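Local atomic coordinates of NreA (Staphylococcus aureus subsp. aureus, PDB entry 6K2H), a protein that probably senses nitrate through a GAF domain and so tunes the NreB-NreC two-component system that controls nitrate respiration in staphylococci. Residues 17-22 and 120-125; 58-61 and 66-69; 76-81 and 131-136; 89-92 and 96-99. The protein carries 1 engineered substitution. All blocks are in the same frame, centred on the assembly; numbering follows the deposited sequence.

How the interactions relate
On one face of the GAF sheet, interaction 1 packs helix 10-23 against the central strand, and interaction 3 rests the loop before the last helix on the edge strand; their centres lie about 12 Å apart, and Phe122 CE2 meets Phe134 CD2 at 4.3 Å. On the other face, interactions 2 and 4, also about 12 Å apart, share one molecule of 1,2-ethanediol, which lies between the starts of helices 65-73 and 96-99, in what is probably the nitrate pocket. Strand residues that point to this second face join the two groups: Leu121 CD2 of interaction 1 touches Ile96 CG2 of interaction 4 at 3.8 Å, and Met77 SD of interaction 3 touches Thr69 CG2 of interaction 2 at 3.6 Å.

Interaction 1. Residues 17-22 and 120-125; sequences DKIRKE and LLFGQR
Ile19 and Phe122 meet where helix 10-23 lies over the central strand of the GAF sheet, a small example of a helix meeting a sheet through the edge of one aromatic ring. The close-packed part is narrow. Ile19 CG2 stands 3.7 Å from Phe122 CZ, in the plane of the ring and at its edge, while CE1 of the same ring is 3.9 Å from that methyl. The two side chains cross at about a right angle. CG2 is the branch that reaches the ring because it lies anti to the nitrogen of Ile19, with CG1 turned beside that nitrogen (chi1 -65°). One residue on, the helix backbone itself comes near, Arg20 CA lying 4.3 Å from Phe122 CE1.

Beyond this edge the helix turns to solvent, where Lys18, Lys21 and Glu22 project. The guanidinium of Arg20 finds its partners elsewhere: NE is hydrogen-bonded to Ser48 OG and NH1 to the carbonyl oxygen of Tyr25. Phe122 in turn stacks with the ring of Tyr25, and its strand runs between strands 27-33 and 104-112, with helix 10-23 laid across that face.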
loop_
_atom_site.group_PDB
_atom_site.type_symbol
_atom_site.label_atom_id
_atom_site.label_comp_id
_atom_site.label_asym_id
_atom_site.label_seq_id
_atom_site.Cartn_x
_atom_site.Cartn_y
_atom_site.Cartn_z
ATOM N N ASP A 17 6.620 -7.933 7.616
ATOM C CA ASP A 17 5.786 -8.856 8.355
ATOM C C ASP A 17 5.653 -8.471 9.828
ATOM O O ASP A 17 4.563 -8.589 10.419
ATOM C CB ASP A 17 6.349 -10.270 8.318
ATOM C CG ASP A 17 6.231 -10.937 6.952
ATOM O OD1 ASP A 17 5.314 -10.688 6.164
ATOM O OD2 ASP A 17 7.049 -11.849 6.714
ATOM N N LYS A 18 6.769 -8.024 10.396
ATOM C CA LYS A 18 6.807 -7.647 11.804
ATOM C C LYS A 18 5.869 -6.449 12.002
ATOM O O LYS A 18 4.972 -6.556 12.839
ATOM C CB LYS A 18 8.223 -7.280 12.224
ATOM C CG LYS A 18 8.408 -6.953 13.710
ATOM C CD LYS A 18 9.553 -5.961 13.892
ATOM C CE LYS A 18 10.921 -6.576 14.142
ATOM N NZ LYS A 18 11.395 -6.411 15.559
ATOM N N ILE A 19 6.118 -5.356 11.264
ATOM C CA ILE A 19 5.337 -4.089 11.335
ATOM C C ILE A 19 3.833 -4.287 11.125
ATOM O O ILE A 19 3.023 -3.722 11.860
ATOM C CB ILE A 19 5.851 -3.013 10.359
ATOM C CG1 ILE A 19 7.274 -2.593 10.774
ATOM C CG2 ILE A 19 5.036 -1.710 10.446
ATOM C CD1 ILE A 19 7.901 -1.562 9.860
ATOM N N ARG A 20 3.469 -5.064 10.117
ATOM C CA ARG A 20 2.063 -5.347 9.848
ATOM C C ARG A 20 1.400 -5.919 11.135
ATOM O O ARG A 20 0.328 -5.475 11.581
ATOM C CB ARG A 20 1.931 -6.328 8.693
ATOM C CG ARG A 20 0.518 -6.803 8.635
ATOM C CD ARG A 20 0.174 -7.761 7.576
ATOM N NE ARG A 20 0.692 -9.130 7.890
ATOM C CZ ARG A 20 0.082 -10.038 8.630
ATOM N NH1 ARG A 20 -1.040 -9.767 9.277
ATOM N NH2 ARG A 20 0.631 -11.239 8.741
ATOM N N LYS A 21 2.043 -6.928 11.734
ATOM C CA LYS A 21 1.452 -7.621 12.860
ATOM C C LYS A 21 1.432 -6.727 14.135
ATOM O O LYS A 21 0.402 -6.677 14.849
ATOM C CB LYS A 21 2.219 -8.928 13.123
ATOM C CG LYS A 21 2.052 -9.958 11.998
ATOM C CD LYS A 21 2.804 -11.343 12.258
ATOM C CE LYS A 21 4.010 -11.565 11.353
ATOM N NZ LYS A 21 4.533 -12.945 11.304
ATOM N N GLU A 22 2.524 -6.050 14.371
ATOM C CA GLU A 22 2.625 -5.138 15.517
ATOM C C GLU A 22 1.634 -4.025 15.423
ATOM O O GLU A 22 1.121 -3.586 16.478
ATOM C CB GLU A 22 3.977 -4.520 15.618
ATOM C CG GLU A 22 5.041 -5.486 16.117
ATOM C CD GLU A 22 6.412 -4.867 16.190
ATOM O OE1 GLU A 22 7.286 -5.531 16.803
ATOM O OE2 GLU A 22 6.616 -3.749 15.633
ATOM N N LEU A 120 3.947 2.519 1.433
ATOM C CA LEU A 120 3.586 1.500 2.402
ATOM C C LEU A 120 2.074 1.490 2.632
ATOM O O LEU A 120 1.460 2.520 3.036
ATOM C CB LEU A 120 4.285 1.744 3.725
ATOM C CG LEU A 120 3.972 0.930 4.914
ATOM C CD1 LEU A 120 4.302 -0.532 4.698
ATOM C CD2 LEU A 120 4.761 1.453 6.138
ATOM N N LEU A 121 1.462 0.382 2.295
ATOM C CA LEU A 121 -0.008 0.211 2.387
ATOM C C LEU A 121 -0.327 -0.715 3.552
ATOM O O LEU A 121 0.333 -1.785 3.696
ATOM C CB LEU A 121 -0.544 -0.339 1.098
ATOM C CG LEU A 121 -1.993 -0.818 1.226
ATOM C CD1 LEU A 121 -2.888 0.317 1.379
ATOM C CD2 LEU A 121 -2.384 -1.672 0.005
ATOM N N PHE A 122 -1.194 -0.238 4.467
ATOM C CA PHE A 122 -1.765 -1.073 5.548
ATOM C C PHE A 122 -3.220 -1.297 5.181
ATOM O O PHE A 122 -3.965 -0.343 4.836
ATOM C CB PHE A 122 -1.660 -0.355 6.906
ATOM C CG PHE A 122 -0.247 -0.236 7.417
ATOM C CD1 PHE A 122 0.355 -1.359 7.979
ATOM C CD2 PHE A 122 0.405 0.964 7.451
ATOM C CE1 PHE A 122 1.650 -1.261 8.497
ATOM C CE2 PHE A 122 1.687 1.078 7.989
ATOM C CZ PHE A 122 2.300 -0.046 8.514
ATOM N N GLY A 123 -3.649 -2.547 5.222
ATOM C CA GLY A 123 -5.036 -2.877 4.904
ATOM C C GLY A 123 -5.770 -3.745 5.916
ATOM O O GLY A 123 -5.150 -4.610 6.519
ATOM N N GLN A 124 -7.045 -3.475 6.134
ATOM C CA GLN A 124 -7.909 -4.348 6.935
ATOM C C GLN A 124 -8.858 -5.114 6.057
ATOM O O GLN A 124 -9.281 -4.608 4.981
ATOM C CB GLN A 124 -8.722 -3.563 7.966
ATOM C CG GLN A 124 -7.865 -2.772 8.956
ATOM C CD GLN A 124 -7.146 -3.613 9.972
ATOM O OE1 GLN A 124 -6.533 -4.639 9.651
ATOM N NE2 GLN A 124 -7.216 -3.198 11.245
ATOM N N ARG A 125 -9.273 -6.277 6.560
ATOM C CA ARG A 125 -10.334 -7.044 5.956
ATOM C C ARG A 125 -11.509 -7.140 6.915
ATOM O O ARG A 125 -11.420 -6.800 8.079
ATOM C CB ARG A 125 -9.830 -8.465 5.642
ATOM C CG ARG A 125 -8.723 -8.425 4.582
ATOM C CD ARG A 125 -8.503 -9.794 3.949
ATOM N NE ARG A 125 -7.220 -9.787 3.254
ATOM C CZ ARG A 125 -6.044 -10.107 3.799
ATOM N NH1 ARG A 125 -5.947 -10.538 5.062
ATOM N NH2 ARG A 125 -4.955 -9.942 3.071
#

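Interaction 2. Residues 58-61 and 66-69. With EDO (1,2-ethanediol), chain B.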
loop_
_atom_site.group_PDB
_atom_site.type_symbol
_atom_site.label_atom_id
_atom_site.label_comp_id
_atom_site.label_asym_id
_atom_site.label_seq_id
_atom_site.Cartn_x
_atom_site.Cartn_y
_atom_site.Cartn_z
ATOM N N ILE A 58 -0.521 -7.022 -10.820
ATOM C CA ILE A 58 -0.952 -5.628 -10.849
ATOM C C ILE A 58 0.161 -4.737 -11.390
ATOM O O ILE A 58 1.341 -4.782 -10.895
ATOM C CB ILE A 58 -1.337 -5.191 -9.417
ATOM C CG1 ILE A 58 -2.587 -6.003 -8.972
ATOM C CG2 ILE A 58 -1.569 -3.674 -9.321
ATOM C CD1 ILE A 58 -2.917 -5.888 -7.487
ATOM N N ILE A 59 -0.192 -3.908 -12.381
ATOM C CA ILE A 59 0.771 -2.990 -12.972
ATOM C C ILE A 59 0.237 -1.605 -12.849
ATOM O O ILE A 59 -0.775 -1.259 -13.464
ATOM C CB ILE A 59 1.020 -3.332 -14.473
ATOM C CG1 ILE A 59 1.567 -4.743 -14.623
ATOM C CG2 ILE A 59 2.044 -2.371 -15.100
ATOM C CD1 ILE A 59 1.435 -5.302 -16.027
ATOM N N LEU A 60 0.906 -0.750 -12.079
ATOM C CA LEU A 60 0.389 0.615 -11.884
ATOM C C LEU A 60 1.235 1.705 -12.483
ATOM O O LEU A 60 2.397 1.539 -12.643
ATOM C CB LEU A 60 0.244 0.924 -10.419
ATOM C CG LEU A 60 -0.652 -0.022 -9.617
ATOM C CD1 LEU A 60 -0.303 0.135 -8.147
ATOM C CD2 LEU A 60 -2.100 0.257 -9.987
ATOM N N ARG A 61 0.641 2.873 -12.730
ATOM C CA ARG A 61 1.409 4.027 -13.258
ATOM C C ARG A 61 1.319 5.170 -12.289
ATOM O O ARG A 61 0.373 5.262 -11.489
ATOM C CB ARG A 61 0.877 4.469 -14.624
ATOM C CG ARG A 61 1.704 4.023 -15.831
ATOM C CD ARG A 61 1.869 2.526 -15.882
ATOM N NE ARG A 61 2.385 2.015 -17.154
ATOM C CZ ARG A 61 3.643 2.124 -17.591
ATOM N NH1 ARG A 61 3.962 1.574 -18.759
ATOM N NH2 ARG A 61 4.591 2.763 -16.894
ATOM N N LEU A 66 -3.855 3.484 -5.494
ATOM C CA LEU A 66 -3.344 3.976 -4.256
ATOM C C LEU A 66 -1.856 4.279 -4.360
ATOM O O LEU A 66 -1.428 5.322 -3.912
ATOM C CB LEU A 66 -3.520 2.989 -3.124
ATOM C CG LEU A 66 -5.003 2.658 -2.854
ATOM C CD1 LEU A 66 -5.108 1.322 -2.189
ATOM C CD2 LEU A 66 -5.592 3.717 -1.979
ATOM N N ALA A 67 -1.079 3.330 -4.850
ATOM C CA ALA A 67 0.372 3.519 -4.891
ATOM C C ALA A 67 0.724 4.672 -5.854
ATOM O O ALA A 67 1.558 5.548 -5.554
ATOM C CB ALA A 67 1.073 2.255 -5.303
ATOM N N GLY A 68 0.145 4.668 -7.036
ATOM C CA GLY A 68 0.506 5.735 -7.973
ATOM C C GLY A 68 0.103 7.110 -7.550
ATOM O O GLY A 68 0.819 8.095 -7.821
ATOM N N THR A 69 -1.030 7.215 -6.887
ATOM C CA THR A 69 -1.475 8.510 -6.395
ATOM C C THR A 69 -0.569 9.005 -5.271
ATOM O O THR A 69 -0.159 10.147 -5.269
ATOM C CB THR A 69 -2.950 8.435 -5.949
ATOM O OG1 THR A 69 -3.760 7.938 -7.045
ATOM C CG2 THR A 69 -3.468 9.733 -5.477
HETATM C C1 EDO B . -3.156 -0.916 -6.500
HETATM O O1 EDO B . -3.496 -2.076 -6.165
HETATM C C2 EDO B . -3.625 0.094 -5.692
HETATM O O2 EDO B . -2.732 1.063 -6.012
#
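The ligand pocket of a GAF domain lies between its sheet and the loops and short helices over one face, and here the wall formed by residues 58-61 meets the start of helix 65-73. The bound molecule is 1,2-ethanediol, probably from the crystallisation liquor, at a place consistent with the nitrate site expected for NreA. It illustrates a common device for holding small polar ligands: amide groups at a helix N-terminus converge on one oxygen. Ala67 N donates to O2 of the diol over 3.0 Å, nearly straight at 165°, whereas the bond from Leu66 N to that oxygen is bent and weak. The positive end of the helix dipole would probably suit an anion such as nitrate here. Trp44 NE1 is also hydrogen-bonded to the diol, and Ile96 N approaches it closely.

Leu60 supplies part of the apolar lining, with Ile58 and Leu66. With CG anti to the carbonyl carbon (chi1 -57°), its CD1 approaches O2 of the diol to 3.4 Å and touches Ala67 CB at 3.8 Å, so that one methyl touches both ligand and helix. Ile58 lies at the far end of the diol, its CG2 4.0 Å from O1. Past the pocket, Arg61 sends its guanidinium outward to the carbonyl of Ser39. The carbonyl of Arg61 instead faces the helix: Gly68, lacking a side chain, lets Arg61 O come within 3.6 Å of Gly68 CA, a C-H...O contact with an angle of 149° at the hydrogen.

Interaction 3. Residues 76-81 and 131-136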
loop_
_atom_site.group_PDB
_atom_site.type_symbol
_atom_site.label_atom_id
_atom_site.label_comp_id
_atom_site.label_asym_id
_atom_site.label_seq_id
_atom_site.Cartn_x
_atom_site.Cartn_y
_atom_site.Cartn_z
ATOM N N ARG A 76 -0.437 11.041 2.133
ATOM C CA ARG A 76 -1.114 9.765 2.516
ATOM C C ARG A 76 -2.533 9.734 1.956
ATOM O O ARG A 76 -3.168 10.782 1.685
ATOM C CB ARG A 76 -1.114 9.551 3.986
ATOM C CG ARG A 76 -1.818 10.629 4.798
ATOM C CD ARG A 76 -2.108 10.057 6.175
ATOM N NE ARG A 76 -2.328 11.095 7.171
ATOM C CZ ARG A 76 -3.383 11.882 7.267
ATOM N NH1 ARG A 76 -3.400 12.800 8.238
ATOM N NH2 ARG A 76 -4.423 11.784 6.424
ATOM N N MET A 77 -3.038 8.525 1.771
ATOM C CA MET A 77 -4.448 8.317 1.406
ATOM C C MET A 77 -5.059 7.424 2.434
ATOM O O MET A 77 -4.463 6.402 2.801
ATOM C CB MET A 77 -4.520 7.631 0.052
ATOM C CG MET A 77 -4.050 8.444 -1.101
ATOM S SD MET A 77 -4.436 7.622 -2.671
ATOM C CE MET A 77 -6.193 7.295 -2.442
ATOM N N VAL A 78 -6.217 7.802 2.932
ATOM C CA VAL A 78 -6.878 7.057 3.976
ATOM C C VAL A 78 -8.263 6.753 3.509
ATOM O O VAL A 78 -9.002 7.668 3.100
ATOM C CB VAL A 78 -6.942 7.845 5.269
ATOM C CG1 VAL A 78 -7.690 7.068 6.312
ATOM C CG2 VAL A 78 -5.579 8.184 5.821
ATOM N N ILE A 79 -8.617 5.483 3.503
ATOM C CA ILE A 79 -9.997 5.079 3.238
ATOM C C ILE A 79 -10.549 4.279 4.409
ATOM O O ILE A 79 -10.196 3.100 4.607
ATOM C CB ILE A 79 -10.101 4.296 1.918
ATOM C CG1 ILE A 79 -9.401 5.057 0.810
ATOM C CG2 ILE A 79 -11.541 3.929 1.651
ATOM C CD1 ILE A 79 -9.353 4.303 -0.482
ATOM N N ALA A 80 -11.436 4.871 5.219
ATOM C CA ALA A 80 -11.809 4.247 6.493
ATOM C C ALA A 80 -12.779 3.082 6.261
ATOM O O ALA A 80 -12.857 2.221 7.090
ATOM C CB ALA A 80 -12.448 5.262 7.455
ATOM N N ASN A 81 -13.520 3.159 5.154
ATOM C CA ASN A 81 -14.418 2.108 4.706
ATOM C C ASN A 81 -14.552 2.114 3.201
ATOM O O ASN A 81 -15.132 3.011 2.599
ATOM C CB ASN A 81 -15.841 2.151 5.344
ATOM C CG ASN A 81 -16.660 0.925 4.933
ATOM O OD1 ASN A 81 -17.276 0.889 3.883
ATOM N ND2 ASN A 81 -16.395 -0.183 5.616
ATOM N N PRO A 131 -6.623 0.893 13.062
ATOM C CA PRO A 131 -6.402 1.267 14.462
ATOM C C PRO A 131 -6.017 2.701 14.662
ATOM O O PRO A 131 -6.484 3.270 15.603
ATOM C CB PRO A 131 -5.298 0.308 14.931
ATOM C CG PRO A 131 -5.352 -0.848 14.018
ATOM C CD PRO A 131 -5.736 -0.181 12.664
ATOM N N LYS A 132 -5.114 3.238 13.824
ATOM C CA LYS A 132 -4.470 4.534 13.988
ATOM C C LYS A 132 -3.910 5.034 12.641
ATOM O O LYS A 132 -3.377 4.251 11.855
ATOM C CB LYS A 132 -3.327 4.335 14.963
ATOM C CG LYS A 132 -2.463 5.496 15.170
ATOM C CD LYS A 132 -1.411 5.194 16.262
ATOM C CE LYS A 132 -0.830 6.478 16.667
ATOM N NZ LYS A 132 0.093 6.278 17.827
ATOM N N ILE A 133 -4.048 6.328 12.385
ATOM C CA ILE A 133 -3.562 6.970 11.135
ATOM C C ILE A 133 -2.145 7.472 11.459
ATOM O O ILE A 133 -1.994 8.199 12.430
ATOM C CB ILE A 133 -4.499 8.193 10.877
ATOM C CG1 ILE A 133 -5.923 7.676 10.699
ATOM C CG2 ILE A 133 -4.110 9.022 9.679
ATOM C CD1 ILE A 133 -6.049 6.610 9.613
ATOM N N PHE A 134 -1.136 7.094 10.677
ATOM C CA PHE A 134 0.230 7.567 10.810
ATOM C C PHE A 134 0.600 8.692 9.856
ATOM O O PHE A 134 0.204 8.697 8.694
ATOM C CB PHE A 134 1.208 6.416 10.541
ATOM C CG PHE A 134 0.991 5.266 11.444
ATOM C CD1 PHE A 134 1.076 5.456 12.799
ATOM C CD2 PHE A 134 0.685 4.007 10.951
ATOM C CE1 PHE A 134 0.867 4.394 13.671
ATOM C CE2 PHE A 134 0.481 2.935 11.812
ATOM C CZ PHE A 134 0.553 3.140 13.177
ATOM N N ASP A 135 1.392 9.606 10.408
ATOM C CA ASP A 135 2.033 10.724 9.721
ATOM C C ASP A 135 3.301 10.268 9.067
ATOM O O ASP A 135 3.758 9.168 9.337
ATOM C CB ASP A 135 2.497 11.777 10.767
ATOM C CG ASP A 135 1.717 13.003 10.724
ATOM O OD1 ASP A 135 1.807 13.738 11.719
ATOM O OD2 ASP A 135 1.030 13.259 9.721
ATOM N N ASN A 136 3.912 11.167 8.297
ATOM C CA ASN A 136 5.278 10.976 7.801
ATOM C C ASN A 136 6.262 10.859 8.941
ATOM O O ASN A 136 7.169 10.039 8.910
ATOM C CB ASN A 136 5.735 12.160 6.921
ATOM C CG ASN A 136 5.024 12.236 5.583
ATOM O OD1 ASN A 136 4.752 11.228 4.940
ATOM N ND2 ASN A 136 4.782 13.465 5.127
#
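Arg76 reaches across to Ile133 and Phe134, and its course shows how a long polar chain can pack as if it were apolar. From CB, which points at residues 131-136, CG takes the place between the backbone nitrogen and the carbonyl carbon (chi1 60°), and the chain then runs extended to NE. CD comes first to the carbonyl oxygen Phe134 O, at 3.7 Å. NE follows at 3.7 Å from Ile133 CG2, and CZ lies 3.8 Å from the same methyl, which sits over one face of the guanidinium, offset toward its rim. Arg76 thus crosses Ile133 at about a right angle. At the tip, NH1 stays 4.7 Å from Asp135 OD2, too far for a salt bridge, although the opposite charges probably attract across the surface.

The other branch of Ile133 serves a second partner. Its CD1 meets Val78 CG1 tip to tip at 3.7 Å, so one isoleucine spans Arg76, just before the strand, and Val78 within it. Met77 and Ile79, between and beyond them, turn to the opposite face and rest on helix 65-73. Phe134 points away from the strand and touches Leu106, as Val78 also does. Together these contacts lay the loop leading to the C-terminal helix 136-140 along strand 77-79, the outermost strand on that side of the antiparallel sheet of the GAF fold.

Interaction 4. Residues 89-92 and 96-99; sequences EEKI and ILLS. With EDO (1,2-ethanediol), chain B.
Lys91 and Leu98 cross obliquely between two short pieces of the GAF domain, the residues that follow the short helix 87-90 and helix 96-99, which borders the ligand pocket. The pairing is an instructive case of a lysine contributing its hydrocarbon part to packing. Both side chains leave the backbone with CG anti to the carbonyl carbon, Lys91 at a chi1 of -70°, and Leu98 then swings its end toward the other segment. Its two methyls divide the work. CD2 lies against Lys91, 3.7 Å from CB, with Lys91 CD a little farther along the same flank. CD1 instead turns to the next residue, 4.1 Å from Ile92 CA, while its distance to Ile92 CG1 is a looser 4.3 Å. Leu98 therefore straddles the backbone step from Lys91 to Ile92 in the more exposed half of the contact.

Leu97 approaches Lys91 from the buried half. Its CD1 is 4.3 Å from Lys91 CG, and its side chain also rests on Leu86 and Leu102. The lysine's CB, CG and CD thus lie beside the two leucines, before the bend at chi3 carries its end onward.

One residue earlier the helix turns to the pocket. Ile96 faces away from residues 89-92 and touches Phe55, and its backbone nitrogen, at the helix start, points to the bound 1,2-ethanediol, which Trp44 and Ala67 also hold. The N-H aims fairly well at the diol, with an angle of 152°, but the separation of 2.5 Å between Ile96 N and O1 of the diol is very short, so the position of O1 here is doubtful.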
loop_
_atom_site.group_PDB
_atom_site.type_symbol
_atom_site.label_atom_id
_atom_site.label_comp_id
_atom_site.label_asym_id
_atom_site.label_seq_id
_atom_site.Cartn_x
_atom_site.Cartn_y
_atom_site.Cartn_z
ATOM N N GLU A 89 -17.160 -0.540 -8.252
ATOM C CA GLU A 89 -16.651 -0.061 -9.503
ATOM C C GLU A 89 -15.326 0.694 -9.443
ATOM O O GLU A 89 -14.521 0.545 -10.306
ATOM C CB GLU A 89 -17.725 0.909 -10.120
ATOM C CG GLU A 89 -18.747 0.289 -11.042
ATOM C CD GLU A 89 -19.627 1.350 -11.737
ATOM O OE1 GLU A 89 -20.321 2.118 -11.012
ATOM O OE2 GLU A 89 -19.630 1.421 -13.000
ATOM N N GLU A 90 -15.136 1.588 -8.457
ATOM C CA GLU A 90 -13.897 2.352 -8.301
ATOM C C GLU A 90 -12.739 1.508 -7.845
ATOM O O GLU A 90 -11.597 1.874 -8.059
ATOM C CB GLU A 90 -14.072 3.477 -7.257
ATOM C CG GLU A 90 -15.024 4.531 -7.745
ATOM C CD GLU A 90 -15.123 5.756 -6.840
ATOM O OE1 GLU A 90 -16.271 6.167 -6.629
ATOM O OE2 GLU A 90 -14.092 6.264 -6.347
ATOM N N LYS A 91 -13.049 0.389 -7.206
ATOM C CA LYS A 91 -11.985 -0.568 -6.729
ATOM C C LYS A 91 -11.094 -1.019 -7.794
ATOM O O LYS A 91 -9.962 -1.374 -7.540
ATOM C CB LYS A 91 -12.590 -1.843 -6.069
ATOM C CG LYS A 91 -13.209 -1.527 -4.780
ATOM C CD LYS A 91 -14.163 -2.610 -4.332
ATOM C CE LYS A 91 -13.688 -3.392 -3.168
ATOM N NZ LYS A 91 -14.754 -4.361 -2.767
ATOM N N ILE A 92 -11.599 -1.091 -9.027
ATOM C CA ILE A 92 -10.770 -1.480 -10.104
ATOM C C ILE A 92 -9.591 -0.502 -10.338
ATOM O O ILE A 92 -8.574 -0.949 -10.811
ATOM C CB ILE A 92 -11.639 -1.811 -11.353
ATOM C CG1 ILE A 92 -10.959 -2.815 -12.246
ATOM C CG2 ILE A 92 -11.976 -0.555 -12.098
ATOM C CD1 ILE A 92 -11.854 -3.320 -13.375
ATOM N N ILE A 96 -5.314 -3.707 -5.834
ATOM C CA ILE A 96 -5.007 -4.502 -4.606
ATOM C C ILE A 96 -6.212 -4.595 -3.685
ATOM O O ILE A 96 -6.427 -5.557 -2.963
ATOM C CB ILE A 96 -3.762 -3.918 -3.889
ATOM C CG1 ILE A 96 -3.226 -4.863 -2.841
ATOM C CG2 ILE A 96 -4.079 -2.583 -3.234
ATOM C CD1 ILE A 96 -2.609 -6.059 -3.405
ATOM N N LEU A 97 -7.092 -3.580 -3.681
ATOM C CA LEU A 97 -8.336 -3.730 -2.929
ATOM C C LEU A 97 -9.244 -4.917 -3.342
ATOM O O LEU A 97 -9.886 -5.479 -2.528
ATOM C CB LEU A 97 -9.192 -2.457 -3.089
ATOM C CG LEU A 97 -8.589 -1.154 -2.683
ATOM C CD1 LEU A 97 -9.565 -0.025 -3.034
ATOM C CD2 LEU A 97 -8.283 -1.122 -1.255
ATOM N N LEU A 98 -9.248 -5.255 -4.618
ATOM C CA LEU A 98 -9.986 -6.397 -5.126
ATOM C C LEU A 98 -9.289 -7.721 -4.787
ATOM O O LEU A 98 -9.920 -8.604 -4.299
ATOM C CB LEU A 98 -10.133 -6.330 -6.635
ATOM C CG LEU A 98 -11.047 -5.217 -7.167
ATOM C CD1 LEU A 98 -10.925 -5.284 -8.683
ATOM C CD2 LEU A 98 -12.462 -5.518 -6.746
ATOM N N SER A 99 -8.015 -7.840 -5.084
ATOM C CA SER A 99 -7.325 -9.135 -4.953
ATOM C C SER A 99 -7.195 -9.516 -3.490
ATOM O O SER A 99 -7.249 -10.702 -3.176
ATOM C CB SER A 99 -5.969 -9.097 -5.664
ATOM O OG SER A 99 -4.947 -8.337 -5.008
HETATM C C1 EDO B . -3.156 -0.916 -6.500
HETATM O O1 EDO B . -3.496 -2.076 -6.165
HETATM C C2 EDO B . -3.625 0.094 -5.692
HETATM O O2 EDO B . -2.732 1.063 -6.012
#